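Local atomic coordinates of 7,8-dihydro-6-hydroxymethylpterin pyrophosphokinase-dihydropteroate synthase (Plasmodium falciparum, PDB entry 6JWS), a protein that probably makes the pterin diphosphate from 6-hydroxymethyl-7,8-dihydropterin and ATP, then joins it to 4-aminobenzoate to give 7,8-dihydropteroate in folate biosynthesis. Residues Y486-F489 with K490-D494; R655-K658 with D659-L662. The protein carries 1 engineered substitution. All blocks are in the same frame, centred on the assembly; numbering follows the deposited sequence.

Contact 1 (Y486-F489 with K490-D494)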
loop_
_atom_site.group_PDB
_atom_site.type_symbol
_atom_site.label_atom_id
_atom_site.label_comp_id
_atom_site.label_asym_id
_atom_site.label_seq_id
_atom_site.Cartn_x
_atom_site.Cartn_y
_atom_site.Cartn_z
ATOM N N TYR B 486 26.708 -6.172 -29.140
ATOM C CA TYR B 486 28.087 -5.897 -28.787
ATOM C C TYR B 486 28.632 -4.634 -29.468
ATOM O O TYR B 486 29.159 -3.751 -28.787
ATOM C CB TYR B 486 28.936 -7.116 -29.139
ATOM C CG TYR B 486 30.387 -6.942 -28.785
ATOM C CD1 TYR B 486 31.266 -6.305 -29.653
ATOM C CD2 TYR B 486 30.881 -7.432 -27.593
ATOM C CE1 TYR B 486 32.602 -6.146 -29.339
ATOM C CE2 TYR B 486 32.220 -7.295 -27.262
ATOM C CZ TYR B 486 33.075 -6.633 -28.132
ATOM O OH TYR B 486 34.395 -6.497 -27.808
ATOM N N ASN B 487 28.527 -4.549 -30.804
ATOM C CA ASN B 487 29.151 -3.452 -31.540
ATOM C C ASN B 487 28.555 -2.107 -31.131
ATOM O O ASN B 487 29.288 -1.136 -30.950
ATOM C CB ASN B 487 29.145 -3.674 -33.056
ATOM C CG ASN B 487 30.255 -4.623 -33.468
ATOM O OD1 ASN B 487 31.261 -4.739 -32.779
ATOM N ND2 ASN B 487 30.081 -5.337 -34.566
ATOM N N VAL B 488 27.232 -2.066 -30.956
ATOM C CA VAL B 488 26.559 -0.845 -30.546
ATOM C C VAL B 488 27.046 -0.462 -29.151
ATOM O O VAL B 488 27.526 0.654 -28.945
ATOM C CB VAL B 488 25.023 -0.993 -30.630
ATOM C CG1 VAL B 488 24.290 0.119 -29.879
ATOM C CG2 VAL B 488 24.551 -1.062 -32.083
ATOM N N PHE B 489 26.988 -1.413 -28.207
ATOM C CA PHE B 489 27.402 -1.103 -26.851
ATOM C C PHE B 489 28.856 -0.637 -26.814
ATOM O O PHE B 489 29.163 0.292 -26.072
ATOM C CB PHE B 489 27.164 -2.250 -25.858
ATOM C CG PHE B 489 27.330 -1.820 -24.407
ATOM C CD1 PHE B 489 26.486 -0.876 -23.840
ATOM C CD2 PHE B 489 28.330 -2.354 -23.604
ATOM C CE1 PHE B 489 26.636 -0.476 -22.517
ATOM C CE2 PHE B 489 28.451 -1.983 -22.271
ATOM C CZ PHE B 489 27.622 -1.028 -21.733
ATOM N N LYS B 490 29.743 -1.299 -27.581
ATOM C CA LYS B 490 31.160 -0.949 -27.600
ATOM C C LYS B 490 31.381 0.507 -28.037
ATOM O O LYS B 490 32.112 1.250 -27.398
ATOM C CB LYS B 490 31.967 -1.934 -28.459
ATOM C CG LYS B 490 33.464 -1.658 -28.500
ATOM C CD LYS B 490 34.272 -2.723 -29.243
ATOM C CE LYS B 490 35.637 -2.237 -29.695
ATOM N NZ LYS B 490 36.368 -1.533 -28.614
ATOM N N GLU B 491 30.722 0.932 -29.108
ATOM C CA GLU B 491 30.923 2.290 -29.598
ATOM C C GLU B 491 30.410 3.288 -28.559
ATOM O O GLU B 491 30.967 4.372 -28.426
ATOM C CB GLU B 491 30.239 2.490 -30.956
ATOM C CG GLU B 491 30.602 3.811 -31.623
ATOM C CD GLU B 491 29.869 4.157 -32.912
ATOM O OE1 GLU B 491 29.048 3.348 -33.382
ATOM O OE2 GLU B 491 30.099 5.258 -33.432
ATOM N N CYS B 492 29.369 2.909 -27.806
ATOM C CA CYS B 492 28.807 3.805 -26.807
ATOM C C CYS B 492 29.757 3.962 -25.628
ATOM O O CYS B 492 29.991 5.083 -25.197
ATOM C CB CYS B 492 27.442 3.346 -26.323
ATOM S SG CYS B 492 26.172 3.491 -27.601
ATOM N N VAL B 493 30.327 2.856 -25.128
ATOM C CA VAL B 493 31.208 3.006 -23.974
ATOM C C VAL B 493 32.535 3.654 -24.380
ATOM O O VAL B 493 33.080 4.446 -23.616
ATOM C CB VAL B 493 31.343 1.758 -23.064
ATOM C CG1 VAL B 493 30.013 1.399 -22.408
ATOM C CG2 VAL B 493 31.924 0.540 -23.763
ATOM N N ASP B 494 33.044 3.335 -25.582
ATOM C CA ASP B 494 34.298 3.912 -26.059
ATOM C C ASP B 494 34.206 5.437 -26.069
ATOM O O ASP B 494 35.175 6.106 -25.753
ATOM C CB ASP B 494 34.712 3.392 -27.444
ATOM C CG ASP B 494 35.263 1.971 -27.466
ATOM O OD1 ASP B 494 35.568 1.432 -26.378
ATOM O OD2 ASP B 494 35.395 1.411 -28.587
#
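Four successive i to i+4 backbone hydrogen bonds tie Tyr486-Phe489 to Lys490-Asp494 as one short alpha-helix, from Lys490 N to Tyr486 O at 2.8 Å through to Val493 N to Phe489 O at 3.0 Å. The clearest side-chain contact is between Phe489 and Val493, one turn apart. The CG1 methyl of Val493 sits over one face of the Phe489 ring. Val493 CG1 lies 3.9 Å from the centroid of the Phe489 ring, displaced toward the rim, and makes a CH-pi contact. Its nearest ring atom is Phe489 CZ, 3.5 Å from Val493 CG1. The ring gets there because chi1 of Phe489 is -168°, which sets CG opposite the backbone N and beside the carbonyl carbon.

The helix is the crossover of a beta-alpha-beta unit. It follows strand 478-482 and precedes strand 500-503 in the TIM barrel of the pterin-binding domain. Val488, Phe489 and Cys492 form its inner side and all touch Ile481 of the first strand. Between the first and last of these, Val488 CG1 comes within 4.5 Å of Cys492 SG. Leu516, from a loop, packs on both Tyr486 and Phe489.

Tyr486 and Lys490 run side by side on a more open side and point the same way. Lys490 CD rests 3.8 Å from Tyr486 CE1, at an oblique angle to the ring. Beyond this the lysine chain bends at chi4 (47°). Lys490 NZ then makes a salt bridge to Asp494 OD2 at 3.1 Å, using the syn lone pair of that oxygen. Glu491 reaches out as an extended chain toward the neighbouring helix 448-464. There its OE2 forms a salt bridge with Arg449, and its side chain also touches Val453.

Contact 2 (R655-K658 with D659-L662); sequences RKDK and DQLL
Gln660 lies against Arg655 and Asp657 at the start of helix 657-680, where Lys656 holds the N-cap position. The Gln660 CB lies 3.7 Å from Asp657 O. The next atom meets more: Gln660 CG is 3.3 Å from Lys656 O and also packs on the CB of Arg655. Chi1 of -61° puts CG opposite the carbonyl carbon and beside the backbone N, on the side of these two atoms. CD follows, passing near the carbonyl oxygens of Arg655 and Lys656. At the tip, Gln660 NE2 is 3.3 Å from Arg655 O. Asp657 OD1 is 3.5 Å from Gln660 NE2, but the angle is too poor for a hydrogen bond. The carboxylate and amide planes are turned 52° apart. Trp647 and Met651, from the preceding loop, also touch the Gln660 side chain.

The first turn is closed by the backbone. Lys656 O accepts a nearly straight bond from Gln660 N at 3.0 Å and a weak one from Asp659 N. Leu661 N bonds to Asp657 O, and Leu662 N to Lys658 O.

Arg655 shares only the base of its side chain with this turn. Its guanidinium turns back to Tyr653, with NH1 bonded to the carbonyl oxygen and a cation-pi contact to the ring. Leu661 packs on Leu691 of the second subunit. Within its own turn, Leu661 CG lies 3.4 Å from Asp657 O.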
loop_
_atom_site.group_PDB
_atom_site.type_symbol
_atom_site.label_atom_id
_atom_site.label_comp_id
_atom_site.label_asym_id
_atom_site.label_seq_id
_atom_site.Cartn_x
_atom_site.Cartn_y
_atom_site.Cartn_z
ATOM N N ARG B 655 -6.183 9.944 -33.501
ATOM C CA ARG B 655 -6.845 8.720 -33.086
ATOM C C ARG B 655 -8.341 8.990 -32.952
ATOM O O ARG B 655 -8.755 10.130 -32.766
ATOM C CB ARG B 655 -6.236 8.184 -31.785
ATOM C CG ARG B 655 -4.793 7.713 -31.896
ATOM C CD ARG B 655 -4.575 6.485 -32.768
ATOM N NE ARG B 655 -3.393 5.711 -32.386
ATOM C CZ ARG B 655 -2.139 6.177 -32.333
ATOM N NH1 ARG B 655 -1.878 7.444 -32.622
ATOM N NH2 ARG B 655 -1.150 5.374 -31.977
ATOM N N LYS B 656 -9.138 7.924 -33.055
ATOM C CA LYS B 656 -10.560 7.991 -32.758
ATOM C C LYS B 656 -10.765 8.224 -31.259
ATOM O O LYS B 656 -9.878 7.929 -30.457
ATOM C CB LYS B 656 -11.252 6.700 -33.209
ATOM C CG LYS B 656 -11.624 6.638 -34.687
ATOM C CD LYS B 656 -12.051 5.256 -35.154
ATOM C CE LYS B 656 -13.360 4.786 -34.549
ATOM N NZ LYS B 656 -13.805 3.489 -35.113
ATOM N N ASP B 657 -11.945 8.756 -30.908
ATOM C CA ASP B 657 -12.369 8.974 -29.531
ATOM C C ASP B 657 -12.253 7.695 -28.705
ATOM O O ASP B 657 -11.700 7.736 -27.613
ATOM C CB ASP B 657 -13.779 9.570 -29.446
ATOM C CG ASP B 657 -13.790 11.088 -29.410
ATOM O OD1 ASP B 657 -12.696 11.691 -29.539
ATOM O OD2 ASP B 657 -14.892 11.661 -29.250
ATOM N N LYS B 658 -12.757 6.575 -29.238
ATOM C CA LYS B 658 -12.729 5.298 -28.543
ATOM C C LYS B 658 -11.298 4.975 -28.114
ATOM O O LYS B 658 -11.070 4.503 -26.996
ATOM C CB LYS B 658 -13.287 4.168 -29.417
ATOM C CG LYS B 658 -14.789 4.199 -29.661
ATOM C CD LYS B 658 -15.219 3.298 -30.807
ATOM C CE LYS B 658 -16.586 3.651 -31.358
ATOM N NZ LYS B 658 -16.730 3.236 -32.775
ATOM N N ASP B 659 -10.343 5.252 -29.013
ATOM C CA ASP B 659 -8.957 4.845 -28.838
ATOM C C ASP B 659 -8.253 5.768 -27.846
ATOM O O ASP B 659 -7.517 5.298 -26.983
ATOM C CB ASP B 659 -8.240 4.671 -30.181
ATOM C CG ASP B 659 -8.796 3.525 -31.010
ATOM O OD1 ASP B 659 -9.330 2.568 -30.417
ATOM O OD2 ASP B 659 -8.691 3.599 -32.246
ATOM N N GLN B 660 -8.511 7.073 -27.949
ATOM C CA GLN B 660 -8.013 8.026 -26.969
ATOM C C GLN B 660 -8.409 7.625 -25.545
ATOM O O GLN B 660 -7.563 7.655 -24.654
ATOM C CB GLN B 660 -8.464 9.443 -27.310
ATOM C CG GLN B 660 -7.954 9.900 -28.670
ATOM C CD GLN B 660 -8.293 11.351 -28.905
ATOM O OE1 GLN B 660 -7.736 12.253 -28.272
ATOM N NE2 GLN B 660 -9.242 11.579 -29.801
ATOM N N LEU B 661 -9.677 7.227 -25.346
ATOM C CA LEU B 661 -10.157 6.780 -24.042
ATOM C C LEU B 661 -9.342 5.569 -23.581
ATOM O O LEU B 661 -8.888 5.537 -22.448
ATOM C CB LEU B 661 -11.664 6.476 -24.085
ATOM C CG LEU B 661 -12.589 7.672 -24.342
ATOM C CD1 LEU B 661 -14.032 7.232 -24.556
ATOM C CD2 LEU B 661 -12.505 8.703 -23.227
ATOM N N LEU B 662 -9.109 4.616 -24.486
ATOM C CA LEU B 662 -8.384 3.393 -24.177
ATOM C C LEU B 662 -6.939 3.716 -23.796
ATOM O O LEU B 662 -6.399 3.116 -22.864
ATOM C CB LEU B 662 -8.433 2.477 -25.405
ATOM C CG LEU B 662 -9.356 1.251 -25.381
ATOM C CD1 LEU B 662 -10.377 1.249 -24.249
ATOM C CD2 LEU B 662 -10.018 1.042 -26.742
#

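Overall arrangement
Contact 1 comes first along the chain and contact 2 follows; neither encloses the other. Their centres are 40 Å apart and their nearest atoms about 26 Å apart, so they do not touch. Contact 1 is on helix 486-494, between strands 478-482 and 500-503 of the parallel barrel sheet. Contact 2 opens helix 657-680, which leads into strand 684-687 of that same sheet. Both helices thus connect to one barrel, but contact 2 lies at the far N-terminal end of its helix. Contact 1 packs against the barrel wall, whereas contact 2 is at the surface and reaches the second subunit. Bound pteroic acid is about 13 Å from the side chains of Phe489 and Arg655.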